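Local coordinates for protein peptidyl-prolyl cis-trans isomerase ([Pseudomonas syringae] pv. tomato str. DC3000, PDB 5XB0) that probably catalyses the cis-trans isomerisation of peptide bonds preceding proline through its FKBP-type domain, the part of the longer protein described here, at residues 4-7 with 8-12; 78-81 with 82-86; 89-92 with 93-97; 100-103 with 104-107. One frame throughout, in Å; residues are numbered along the deposited sequence.

Contact 1: residues 4-7 with 8-12; sequences APTE and AALKA
Thr-6 and Leu-10 meet one helical turn apart because their first torsions bring a methyl and a branch point to the same flank: chi1 of Thr-6 (-62°, to OG1) leaves CG2 anti to the backbone nitrogen, and CG of Leu-10 is anti to the carbonyl carbon (chi1 -78°). The two side chains run side by side and point the same way, with CG2 of Thr-6 3.5 Å from CD1 of Leu-10. CG of Leu-10 also rests 3.3 Å from the carbonyl O of Thr-6, the same oxygen that accepts the amide N of Leu-10 at 2.7 Å.

These are the opening turns of helix 6-21, with Pro-5 at the N-cap position. The carbonyl O of Pro-5 receives the amide N of Ala-9 at 2.9 Å in an almost straight bond (174° at the hydrogen), and the amide N of Lys-11 reaches O of Glu-7 at 3.1 Å. Before the helix, Ala-4 lays its CB 4.3 Å from CB of Ala-9. The extended chains of Glu-7 and Lys-11 leave on another flank of this largely exposed segment. Helix 6-21 meets the loop before strand 122-132 here, where Phe-119 packs on Thr-6, Ala-9 and Leu-10.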
ATOM      1  N   ALA A   4     -20.741  -7.774   0.593  1.00 44.55           N
ATOM      2  CA  ALA A   4     -20.603  -9.128   1.107  1.00 44.62           C
ATOM      3  C   ALA A   4     -20.700  -9.115   2.628  1.00 43.14           C
ATOM      4  O   ALA A   4     -20.352  -8.115   3.265  1.00 34.66           O
ATOM      5  CB  ALA A   4     -19.282  -9.735   0.654  1.00 44.95           C
ATOM      6  N   PRO A   5     -21.205 -10.209   3.220  1.00 33.15           N
ATOM      7  CA  PRO A   5     -21.215 -10.279   4.682  1.00 30.44           C
ATOM      8  C   PRO A   5     -19.809 -10.120   5.228  1.00 35.85           C
ATOM      9  O   PRO A   5     -18.877 -10.645   4.616  1.00 30.46           O
ATOM     10  CB  PRO A   5     -21.770 -11.683   4.968  1.00 33.77           C
ATOM     11  CG  PRO A   5     -22.560 -12.031   3.750  1.00 34.54           C
ATOM     12  CD  PRO A   5     -21.842 -11.385   2.599  1.00 36.09           C
ATOM     13  N   THR A   6     -19.663  -9.382   6.326  1.00 28.82           N
ATOM     14  CA  THR A   6     -18.365  -9.175   6.954  1.00 34.29           C
ATOM     15  C   THR A   6     -17.613 -10.489   7.108  1.00 31.22           C
ATOM     16  O   THR A   6     -16.429 -10.561   6.802  1.00 28.18           O
ATOM     17  CB  THR A   6     -18.508  -8.512   8.335  1.00 30.40           C
ATOM     18  OG1 THR A   6     -19.105  -7.222   8.184  1.00 33.49           O
ATOM     19  CG2 THR A   6     -17.155  -8.358   8.996  1.00 29.30           C
ATOM     20  N   GLU A   7     -18.313 -11.531   7.548  1.00 27.66           N
ATOM     21  CA  GLU A   7     -17.680 -12.819   7.767  1.00 25.07           C
ATOM     22  C   GLU A   7     -16.956 -13.286   6.507  1.00 22.24           C
ATOM     23  O   GLU A   7     -15.775 -13.621   6.556  1.00 25.63           O
ATOM     24  CB  GLU A   7     -18.713 -13.864   8.214  1.00 28.68           C
ATOM     25  CG  GLU A   7     -18.116 -15.236   8.468  1.00 40.68           C
ATOM     26  CD  GLU A   7     -19.119 -16.221   9.044  1.00 47.54           C
ATOM     27  OE1 GLU A   7     -20.249 -15.802   9.380  1.00 42.77           O
ATOM     28  OE2 GLU A   7     -18.769 -17.415   9.166  1.00 54.45           O
ATOM     29  N   ALA A   8     -17.655 -13.273   5.375  1.00 22.27           N
ATOM     30  CA  ALA A   8     -17.079 -13.744   4.120  1.00 21.89           C
ATOM     31  C   ALA A   8     -16.000 -12.804   3.597  1.00 25.92           C
ATOM     32  O   ALA A   8     -14.947 -13.246   3.129  1.00 22.43           O
ATOM     33  CB  ALA A   8     -18.166 -13.912   3.081  1.00 28.22           C
ATOM     34  N   ALA A   9     -16.267 -11.505   3.666  1.00 22.94           N
ATOM     35  CA  ALA A   9     -15.313 -10.513   3.179  1.00 20.37           C
ATOM     36  C   ALA A   9     -14.023 -10.557   3.986  1.00 20.05           C
ATOM     37  O   ALA A   9     -12.930 -10.483   3.425  1.00 20.14           O
ATOM     38  CB  ALA A   9     -15.927  -9.123   3.225  1.00 22.70           C
ATOM     39  N   LEU A  10     -14.151 -10.694   5.302  1.00 20.54           N
ATOM     40  CA  LEU A  10     -12.985 -10.776   6.171  1.00 17.27           C
ATOM     41  C   LEU A  10     -12.184 -12.044   5.900  1.00 19.74           C
ATOM     42  O   LEU A  10     -10.959 -12.012   5.892  1.00 21.41           O
ATOM     43  CB  LEU A  10     -13.395 -10.723   7.647  1.00 24.89           C
ATOM     44  CG  LEU A  10     -13.735  -9.340   8.208  1.00 27.97           C
ATOM     45  CD1 LEU A  10     -13.900  -9.430   9.717  1.00 38.03           C
ATOM     46  CD2 LEU A  10     -12.664  -8.330   7.852  1.00 29.56           C
ATOM     47  N   LYS A  11     -12.876 -13.160   5.685  1.00 22.62           N
ATOM     48  CA  LYS A  11     -12.193 -14.404   5.368  1.00 20.88           C
ATOM     49  C   LYS A  11     -11.437 -14.277   4.052  1.00 19.29           C
ATOM     50  O   LYS A  11     -10.313 -14.756   3.935  1.00 22.86           O
ATOM     51  CB  LYS A  11     -13.184 -15.573   5.304  1.00 22.18           C
ATOM     52  CG  LYS A  11     -12.536 -16.900   4.939  1.00 30.05           C
ATOM     53  CD  LYS A  11     -13.503 -18.053   5.134  1.00 38.76           C
ATOM     54  CE  LYS A  11     -12.811 -19.392   4.929  1.00 42.80           C
ATOM     55  NZ  LYS A  11     -13.729 -20.524   5.203  1.00 40.99           N
ATOM     56  N   ALA A  12     -12.057 -13.641   3.062  1.00 18.70           N
ATOM     57  CA  ALA A  12     -11.424 -13.470   1.758  1.00 16.78           C
ATOM     58  C   ALA A  12     -10.187 -12.583   1.883  1.00 18.01           C
ATOM     59  O   ALA A  12      -9.143 -12.869   1.290  1.00 18.67           O
ATOM     60  CB  ALA A  12     -12.404 -12.883   0.755  1.00 18.93           C
TER

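Contact 2: residues 78-81 with 82-86; sequences DSVI and SGWTS
Val-80 and Trp-84 cross at about a right angle, the CG2 methyl of Val-80 lying 3.6 Å from CB of Trp-84, at the root of the indole. Ile-81 approaches the same tryptophan further out, on a slanting course. Its CG1 lies between the backbone nitrogen and the carbonyl carbon (chi1 52°), and the extended second torsion carries CD1 to 3.8 Å from CD1 of Trp-84. CG2 of Val-80 and CD1 of Ile-81 are both placed obliquely to the ring, and Phe-124 and Tyr-56 add edge-to-face ring contacts.

The loop here turns into helix 82-87, the short helix of the FKBP fold, with Ile-81 at its N-cap position. In FKBPs the tryptophan of this helix forms the floor of the proline-binding pocket, and Trp-84 probably does the same. A bound tartaric acid, probably from the crystallisation liquor, is hydrogen-bonded to the backbone N of Ile-81, consistent with a pocket at this point. The carbonyl O of Ile-81 begins the helix, taking the amide N of Thr-85 at 3.3 Å in the carbonyl plane and, through a weak bond, that of Trp-84 at 3.0 Å. A water donates to OG1 of Thr-85 at 2.7 Å and weakly to O of Val-80, while the Thr-85 hydroxyl is also hydrogen-bonded to the carbonyl O of Leu-77.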
ATOM      1  N   ASP A  78       1.978  12.007   6.854  1.00 18.62           N
ATOM      2  CA  ASP A  78       1.005  12.065   7.940  1.00 21.95           C
ATOM      3  C   ASP A  78      -0.425  12.238   7.429  1.00 22.20           C
ATOM      4  O   ASP A  78      -1.368  12.354   8.222  1.00 25.40           O
ATOM      5  CB  ASP A  78       1.354  13.179   8.953  1.00 24.92           C
ATOM      6  CG  ASP A  78       1.299  14.596   8.369  1.00 27.39           C
ATOM      7  OD1 ASP A  78       0.762  14.824   7.260  1.00 23.21           O
ATOM      8  OD2 ASP A  78       1.804  15.509   9.063  1.00 29.14           O
ATOM      9  N   SER A  79      -0.598  12.244   6.109  1.00 15.91           N
ATOM     10  CA  SER A  79      -1.894  12.585   5.544  1.00 16.02           C
ATOM     11  C   SER A  79      -2.378  11.595   4.496  1.00 22.55           C
ATOM     12  O   SER A  79      -3.339  11.868   3.772  1.00 25.91           O
ATOM     13  CB  SER A  79      -1.844  13.985   4.932  1.00 15.60           C
ATOM     14  OG  SER A  79      -1.631  14.953   5.935  1.00 19.80           O
ATOM     15  N   VAL A  80      -1.721  10.445   4.422  1.00 16.74           N
ATOM     16  CA  VAL A  80      -2.102   9.379   3.503  1.00 16.44           C
ATOM     17  C   VAL A  80      -2.604   8.169   4.297  1.00 18.74           C
ATOM     18  O   VAL A  80      -2.618   8.196   5.535  1.00 18.85           O
ATOM     19  CB  VAL A  80      -0.922   8.950   2.595  1.00 18.11           C
ATOM     20  CG1 VAL A  80      -0.552  10.081   1.640  1.00 21.51           C
ATOM     21  CG2 VAL A  80       0.271   8.533   3.435  1.00 19.68           C
ATOM     22  N   ILE A  81      -3.020   7.114   3.601  1.00 17.18           N
ATOM     23  CA  ILE A  81      -3.482   5.921   4.314  1.00 15.92           C
ATOM     24  C   ILE A  81      -2.360   5.421   5.215  1.00 15.66           C
ATOM     25  O   ILE A  81      -1.174   5.555   4.891  1.00 14.91           O
ATOM     26  CB  ILE A  81      -3.953   4.786   3.371  1.00 16.79           C
ATOM     27  CG1 ILE A  81      -2.896   4.460   2.327  1.00 15.15           C
ATOM     28  CG2 ILE A  81      -5.278   5.159   2.688  1.00 20.24           C
ATOM     29  CD1 ILE A  81      -3.183   3.189   1.554  1.00 19.91           C
ATOM     30  N   SER A  82      -2.731   4.881   6.369  1.00 15.29           N
ATOM     31  CA  SER A  82      -1.733   4.600   7.388  1.00 14.58           C
ATOM     32  C   SER A  82      -0.722   3.547   6.940  1.00 13.98           C
ATOM     33  O   SER A  82       0.407   3.557   7.412  1.00 15.30           O
ATOM     34  CB  SER A  82      -2.413   4.193   8.705  1.00 20.83           C
ATOM     35  OG  SER A  82      -3.321   3.135   8.518  1.00 27.79           O
ATOM     36  N   GLY A  83      -1.100   2.671   6.012  1.00 12.82           N
ATOM     37  CA  GLY A  83      -0.169   1.689   5.490  1.00 12.88           C
ATOM     38  C   GLY A  83       1.000   2.333   4.756  1.00 14.68           C
ATOM     39  O   GLY A  83       2.118   1.833   4.798  1.00 14.60           O
ATOM     40  N   TRP A  84       0.745   3.447   4.068  1.00 12.75           N
ATOM     41  CA  TRP A  84       1.855   4.197   3.459  1.00 12.63           C
ATOM     42  C   TRP A  84       2.717   4.858   4.535  1.00 13.61           C
ATOM     43  O   TRP A  84       3.948   4.848   4.464  1.00 13.51           O
ATOM     44  CB  TRP A  84       1.341   5.276   2.499  1.00 12.17           C
ATOM     45  CG  TRP A  84       1.010   4.814   1.104  1.00 13.14           C
ATOM     46  CD1 TRP A  84       0.484   3.611   0.734  1.00 15.17           C
ATOM     47  CD2 TRP A  84       1.184   5.567  -0.099  1.00 15.19           C
ATOM     48  NE1 TRP A  84       0.320   3.567  -0.633  1.00 15.39           N
ATOM     49  CE2 TRP A  84       0.738   4.759  -1.164  1.00 16.08           C
ATOM     50  CE3 TRP A  84       1.671   6.851  -0.376  1.00 20.10           C
ATOM     51  CZ2 TRP A  84       0.773   5.190  -2.490  1.00 19.14           C
ATOM     52  CZ3 TRP A  84       1.706   7.281  -1.701  1.00 21.47           C
ATOM     53  CH2 TRP A  84       1.254   6.452  -2.737  1.00 17.73           C
ATOM     54  N   THR A  85       2.059   5.462   5.520  1.00 12.79           N
ATOM     55  CA  THR A  85       2.772   6.154   6.583  1.00 13.91           C
ATOM     56  C   THR A  85       3.840   5.281   7.230  1.00 13.83           C
ATOM     57  O   THR A  85       4.977   5.697   7.409  1.00 14.91           O
ATOM     58  CB  THR A  85       1.810   6.633   7.667  1.00 14.28           C
ATOM     59  OG1 THR A  85       0.793   7.446   7.069  1.00 17.21           O
ATOM     60  CG2 THR A  85       2.566   7.457   8.709  1.00 15.95           C
ATOM     61  N   SER A  86       3.462   4.067   7.601  1.00 14.98           N
ATOM     62  CA  SER A  86       4.405   3.190   8.266  1.00 16.51           C
ATOM     63  C   SER A  86       5.376   2.562   7.279  1.00 14.50           C
ATOM     64  O   SER A  86       6.572   2.528   7.528  1.00 16.36           O
ATOM     65  CB  SER A  86       3.673   2.097   9.047  1.00 18.76           C
ATOM     66  OG  SER A  86       2.790   1.386   8.207  1.00 18.39           O
TER
HETATM   67  O   HOH W   1      -1.327   8.048   8.712  1.00 28.52           O

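Contact 3: residues 89-92 with 93-97; sequences QNMP and TGAKW
Met-91 lies along the indole of Trp-97, the two side chains sliding past each other in opposite directions. With CG anti to the backbone nitrogen (chi1 -169°) and the rest of the chain extended, the thioether runs across the ring instead of curling away from it. CG is the main bump: it sits 3.8 Å from the centroid of the six-membered ring, only 10° off the normal, in a CH-pi contact over the centre of one face. SD follows obliquely, 4.5 Å from that centroid, a Met-aromatic contact. The terminal CE fills the corner formed by CB of Trp-97 and CB of Ala-95, 3.7 Å from the former and 3.3 Å from O of Ala-95.

At the far end of the indole, CB of Asn-90 meets the ring edge in plane, 3.7 Å from CH2 of Trp-97. Pro-92 crosses the tryptophan at about a right angle, and its CD fits the notch between Trp-97 and Ala-95, 4.0 Å from CZ2 of Trp-97 and 4.1 Å from CB of Ala-95. The chain can fold back in this way because residues 92 to 95 form a type II beta turn, closed by the amide N of Ala-95 on O of Pro-92, with Gly-94 at the third position. The turn leads into strand 96-101, and Leu-128 of strand 122-132 packs on Met-91. The contact on this side of the buried indole is thus largely apolar, probably dominated by dispersion with a contribution from the polarisable sulfur, while the one polar atom of the ring, NE1, is satisfied by OE2 of Glu-37.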
ATOM      1  N   GLN A  89       8.391   4.704   5.566  1.00 13.10           N
ATOM      2  CA  GLN A  89       9.527   5.110   6.405  1.00 12.43           C
ATOM      3  C   GLN A  89      10.716   4.160   6.274  1.00 13.66           C
ATOM      4  O   GLN A  89      11.839   4.505   6.650  1.00 17.04           O
ATOM      5  CB  GLN A  89       9.100   5.194   7.869  1.00 14.32           C
ATOM      6  CG  GLN A  89       8.210   6.382   8.144  1.00 16.22           C
ATOM      7  CD  GLN A  89       7.740   6.411   9.580  1.00 19.14           C
ATOM      8  OE1 GLN A  89       8.535   6.611  10.508  1.00 21.18           O
ATOM      9  NE2 GLN A  89       6.448   6.179   9.777  1.00 18.32           N
ATOM     10  N   ASN A  90      10.463   2.972   5.730  1.00 13.05           N
ATOM     11  CA  ASN A  90      11.500   1.974   5.507  1.00 14.23           C
ATOM     12  C   ASN A  90      12.173   2.095   4.153  1.00 14.30           C
ATOM     13  O   ASN A  90      13.181   1.428   3.887  1.00 15.74           O
ATOM     14  CB  ASN A  90      10.899   0.578   5.619  1.00 14.58           C
ATOM     15  CG  ASN A  90      10.349   0.301   6.988  1.00 17.15           C
ATOM     16  OD1 ASN A  90      11.110   0.107   7.929  1.00 19.48           O
ATOM     17  ND2 ASN A  90       9.026   0.286   7.111  1.00 15.83           N
ATOM     18  N   MET A  91      11.608   2.934   3.292  1.00 13.38           N
ATOM     19  CA  MET A  91      11.940   2.890   1.875  1.00 12.18           C
ATOM     20  C   MET A  91      12.988   3.923   1.478  1.00 13.05           C
ATOM     21  O   MET A  91      12.784   5.114   1.669  1.00 13.46           O
ATOM     22  CB  MET A  91      10.672   3.106   1.052  1.00 13.03           C
ATOM     23  CG  MET A  91      10.871   2.815  -0.418  1.00 13.44           C
ATOM     24  SD  MET A  91       9.324   2.971  -1.327  1.00 13.43           S
ATOM     25  CE  MET A  91       9.839   2.402  -2.950  1.00 13.19           C
ATOM     26  N   PRO A  92      14.121   3.472   0.917  1.00 12.91           N
ATOM     27  CA  PRO A  92      15.155   4.422   0.488  1.00 12.14           C
ATOM     28  C   PRO A  92      14.835   5.042  -0.873  1.00 13.99           C
ATOM     29  O   PRO A  92      14.284   4.362  -1.742  1.00 14.31           O
ATOM     30  CB  PRO A  92      16.418   3.559   0.416  1.00 17.18           C
ATOM     31  CG  PRO A  92      15.913   2.192   0.110  1.00 21.46           C
ATOM     32  CD  PRO A  92      14.538   2.070   0.732  1.00 13.93           C
ATOM     33  N   THR A  93      15.178   6.313  -1.050  1.00 13.89           N
ATOM     34  CA  THR A  93      14.982   6.963  -2.342  1.00 13.37           C
ATOM     35  C   THR A  93      15.667   6.150  -3.441  1.00 12.32           C
ATOM     36  O   THR A  93      16.784   5.660  -3.261  1.00 14.89           O
ATOM     37  CB  THR A  93      15.504   8.394  -2.320  1.00 14.22           C
ATOM     38  OG1 THR A  93      14.766   9.147  -1.345  1.00 16.26           O
ATOM     39  CG2 THR A  93      15.333   9.047  -3.669  1.00 19.48           C
ATOM     40  N   GLY A  94      14.975   5.958  -4.559  1.00 12.57           N
ATOM     41  CA  GLY A  94      15.512   5.164  -5.652  1.00 13.24           C
ATOM     42  C   GLY A  94      14.926   3.761  -5.732  1.00 14.53           C
ATOM     43  O   GLY A  94      14.985   3.104  -6.781  1.00 17.77           O
ATOM     44  N   ALA A  95      14.370   3.282  -4.631  1.00 13.27           N
ATOM     45  CA  ALA A  95      13.800   1.937  -4.629  1.00 14.48           C
ATOM     46  C   ALA A  95      12.471   1.881  -5.388  1.00 12.08           C
ATOM     47  O   ALA A  95      11.790   2.899  -5.559  1.00 14.62           O
ATOM     48  CB  ALA A  95      13.605   1.442  -3.204  1.00 14.63           C
ATOM     49  N   LYS A  96      12.126   0.678  -5.844  1.00 12.42           N
ATOM     50  CA  LYS A  96      10.798   0.364  -6.381  1.00 12.96           C
ATOM     51  C   LYS A  96      10.278  -0.824  -5.589  1.00 14.29           C
ATOM     52  O   LYS A  96      10.911  -1.892  -5.577  1.00 14.45           O
ATOM     53  CB  LYS A  96      10.842   0.025  -7.876  1.00 13.70           C
ATOM     54  CG  LYS A  96      11.420   1.114  -8.773  1.00 26.97           C
ATOM     55  CD  LYS A  96      10.982   0.898 -10.228  1.00 33.20           C
ATOM     56  CE  LYS A  96      12.019   1.407 -11.223  1.00 46.92           C
ATOM     57  NZ  LYS A  96      13.241   0.549 -11.234  1.00 42.90           N
ATOM     58  N   TRP A  97       9.144  -0.628  -4.921  1.00 13.74           N
ATOM     59  CA  TRP A  97       8.551  -1.613  -4.020  1.00 14.64           C
ATOM     60  C   TRP A  97       7.130  -1.981  -4.405  1.00 14.12           C
ATOM     61  O   TRP A  97       6.370  -1.134  -4.875  1.00 14.03           O
ATOM     62  CB  TRP A  97       8.524  -1.083  -2.582  1.00 11.93           C
ATOM     63  CG  TRP A  97       9.824  -1.176  -1.854  1.00 13.77           C
ATOM     64  CD1 TRP A  97      11.036  -1.552  -2.366  1.00 14.10           C
ATOM     65  CD2 TRP A  97      10.039  -0.907  -0.466  1.00 14.19           C
ATOM     66  NE1 TRP A  97      11.996  -1.533  -1.376  1.00 16.33           N
ATOM     67  CE2 TRP A  97      11.405  -1.153  -0.200  1.00 14.33           C
ATOM     68  CE3 TRP A  97       9.204  -0.494   0.586  1.00 15.42           C
ATOM     69  CZ2 TRP A  97      11.965  -0.976   1.068  1.00 17.06           C
ATOM     70  CZ3 TRP A  97       9.759  -0.340   1.850  1.00 14.64           C
ATOM     71  CH2 TRP A  97      11.127  -0.581   2.073  1.00 14.89           C
TER

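Contact 4: residues 100-103 with 104-107; sequences VIPS and DQAY
The carbonyl O of Pro-102 accepts the amide N of Gln-105 at 2.8 Å, the shortest hydrogen bond of the tight turn that follows strand 96-101 in this FKBP domain. A second bond comes one residue on, from the amide N of Ala-106 to O of Ser-103 at 2.9 Å. Both donors stand above the carbonyl planes, by 47° and 68°, and neither lies on a lone pair, in keeping with the short 3-10 turn at Ser-103 and Asp-104.

Pro-102 and Gln-105 lie alongside each other, pointing the same way, with CG of each 4.2 Å apart. Gln-105 bends at its second torsion (chi2 -73°), and its OE1 is hydrogen-bonded to OG of Ser-82 on helix 82-87. Ile-101 crosses Gln-105 at about a right angle and also touches Ala-106. Helix 6-21 covers another flank: Glu-13 packs on Pro-102 and is hydrogen-bonded to OG of Ser-103. In FKBPs a tyrosine at this place lines the ligand pocket; Tyr-107 probably does so here, its OH weakly hydrogen-bonded to the bound tartaric acid, close to Ile-81. The CG2 methyl of Ile-101 reaches 3.6 Å from CB of Gln-105 and 3.5 Å from the carbonyl O of Gln-105.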
ATOM      1  N   VAL A 100       1.578  -4.755  -0.289  1.00 12.43           N
ATOM      2  CA  VAL A 100       0.222  -5.254  -0.115  1.00 10.50           C
ATOM      3  C   VAL A 100      -0.239  -4.789   1.251  1.00 12.79           C
ATOM      4  O   VAL A 100       0.389  -5.102   2.258  1.00 14.70           O
ATOM      5  CB  VAL A 100       0.132  -6.790  -0.212  1.00 12.78           C
ATOM      6  CG1 VAL A 100      -1.321  -7.239  -0.136  1.00 15.83           C
ATOM      7  CG2 VAL A 100       0.751  -7.275  -1.515  1.00 17.30           C
ATOM      8  N   ILE A 101      -1.324  -4.028   1.274  1.00 12.44           N
ATOM      9  CA  ILE A 101      -1.754  -3.337   2.485  1.00 12.17           C
ATOM     10  C   ILE A 101      -3.110  -3.873   2.922  1.00 12.09           C
ATOM     11  O   ILE A 101      -4.078  -3.819   2.150  1.00 14.40           O
ATOM     12  CB  ILE A 101      -1.816  -1.806   2.232  1.00 14.49           C
ATOM     13  CG1 ILE A 101      -0.435  -1.323   1.753  1.00 14.71           C
ATOM     14  CG2 ILE A 101      -2.267  -1.052   3.472  1.00 12.66           C
ATOM     15  CD1 ILE A 101      -0.371   0.143   1.401  1.00 17.94           C
ATOM     16  N   PRO A 102      -3.193  -4.403   4.156  1.00 13.71           N
ATOM     17  CA  PRO A 102      -4.489  -4.893   4.652  1.00 13.28           C
ATOM     18  C   PRO A 102      -5.493  -3.771   4.759  1.00 13.62           C
ATOM     19  O   PRO A 102      -5.104  -2.606   4.916  1.00 15.12           O
ATOM     20  CB  PRO A 102      -4.158  -5.477   6.037  1.00 15.64           C
ATOM     21  CG  PRO A 102      -2.914  -4.781   6.449  1.00 18.36           C
ATOM     22  CD  PRO A 102      -2.136  -4.494   5.177  1.00 13.73           C
ATOM     23  N   SER A 103      -6.775  -4.104   4.647  1.00 16.43           N
ATOM     24  CA  SER A 103      -7.775  -3.052   4.575  1.00 14.56           C
ATOM     25  C   SER A 103      -7.763  -2.204   5.837  1.00 11.99           C
ATOM     26  O   SER A 103      -8.072  -1.013   5.759  1.00 15.05           O
ATOM     27  CB  SER A 103      -9.180  -3.614   4.319  1.00 16.52           C
ATOM     28  OG  SER A 103      -9.715  -4.256   5.458  1.00 17.81           O
ATOM     29  N   ASP A 104      -7.369  -2.762   6.988  1.00 14.51           N
ATOM     30  CA  ASP A 104      -7.397  -1.929   8.195  1.00 14.04           C
ATOM     31  C   ASP A 104      -6.252  -0.902   8.213  1.00 14.96           C
ATOM     32  O   ASP A 104      -6.189  -0.050   9.097  1.00 18.94           O
ATOM     33  CB  ASP A 104      -7.424  -2.775   9.493  1.00 15.90           C
ATOM     34  CG  ASP A 104      -6.213  -3.681   9.687  1.00 20.28           C
ATOM     35  OD1 ASP A 104      -5.151  -3.452   9.088  1.00 21.10           O
ATOM     36  OD2 ASP A 104      -6.335  -4.627  10.512  1.00 22.15           O
ATOM     37  N   GLN A 105      -5.382  -0.955   7.205  1.00 13.68           N
ATOM     38  CA  GLN A 105      -4.349   0.060   7.033  1.00 12.73           C
ATOM     39  C   GLN A 105      -4.586   0.857   5.754  1.00 13.53           C
ATOM     40  O   GLN A 105      -3.717   1.602   5.297  1.00 15.79           O
ATOM     41  CB  GLN A 105      -2.963  -0.595   7.023  1.00 13.91           C
ATOM     42  CG  GLN A 105      -2.537  -1.110   8.373  1.00 16.18           C
ATOM     43  CD  GLN A 105      -2.165   0.036   9.298  1.00 19.84           C
ATOM     44  OE1 GLN A 105      -1.539   1.002   8.868  1.00 23.97           O
ATOM     45  NE2 GLN A 105      -2.562  -0.054  10.545  1.00 27.29           N
ATOM     46  N   ALA A 106      -5.777   0.696   5.189  1.00 15.21           N
ATOM     47  CA  ALA A 106      -6.170   1.382   3.961  1.00 14.65           C
ATOM     48  C   ALA A 106      -7.545   2.023   4.192  1.00 16.82           C
ATOM     49  O   ALA A 106      -7.665   2.926   5.031  1.00 15.66           O
ATOM     50  CB  ALA A 106      -6.187   0.417   2.800  1.00 15.59           C
ATOM     51  N   TYR A 107      -8.590   1.553   3.512  1.00 13.28           N
ATOM     52  CA  TYR A 107      -9.908   2.186   3.676  1.00 14.21           C
ATOM     53  C   TYR A 107     -10.876   1.388   4.557  1.00 17.26           C
ATOM     54  O   TYR A 107     -12.010   1.819   4.779  1.00 16.82           O
ATOM     55  CB  TYR A 107     -10.545   2.460   2.306  1.00 14.53           C
ATOM     56  CG  TYR A 107      -9.733   3.455   1.499  1.00 15.89           C
ATOM     57  CD1 TYR A 107      -9.826   4.818   1.750  1.00 21.11           C
ATOM     58  CD2 TYR A 107      -8.831   3.027   0.537  1.00 17.02           C
ATOM     59  CE1 TYR A 107      -9.064   5.728   1.038  1.00 19.80           C
ATOM     60  CE2 TYR A 107      -8.060   3.939  -0.183  1.00 18.30           C
ATOM     61  CZ  TYR A 107      -8.184   5.279   0.079  1.00 22.14           C
ATOM     62  OH  TYR A 107      -7.428   6.192  -0.623  1.00 24.14           O
TER

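The four contacts follow one another along the chain. Contact 1, at the start of helix 6-21, is peripheral, its centre about 33 Å from that of contact 3 on the opposite side of the chain's centre. Contacts 2, 3 and 4 all draw on the FKBP fold: contact 2 opens helix 82-87, while contacts 3 and 4, with centres about 19 Å apart, involve the beginning and end of strand 96-101. Contacts 2 and 4, centred about 10 Å apart, touch directly, Gly-83 N lying 2.9 Å from Gln-105 O in a probable hydrogen bond. Both also approach the bound tartaric acid, consistent with their bordering the substrate pocket of the isomerase.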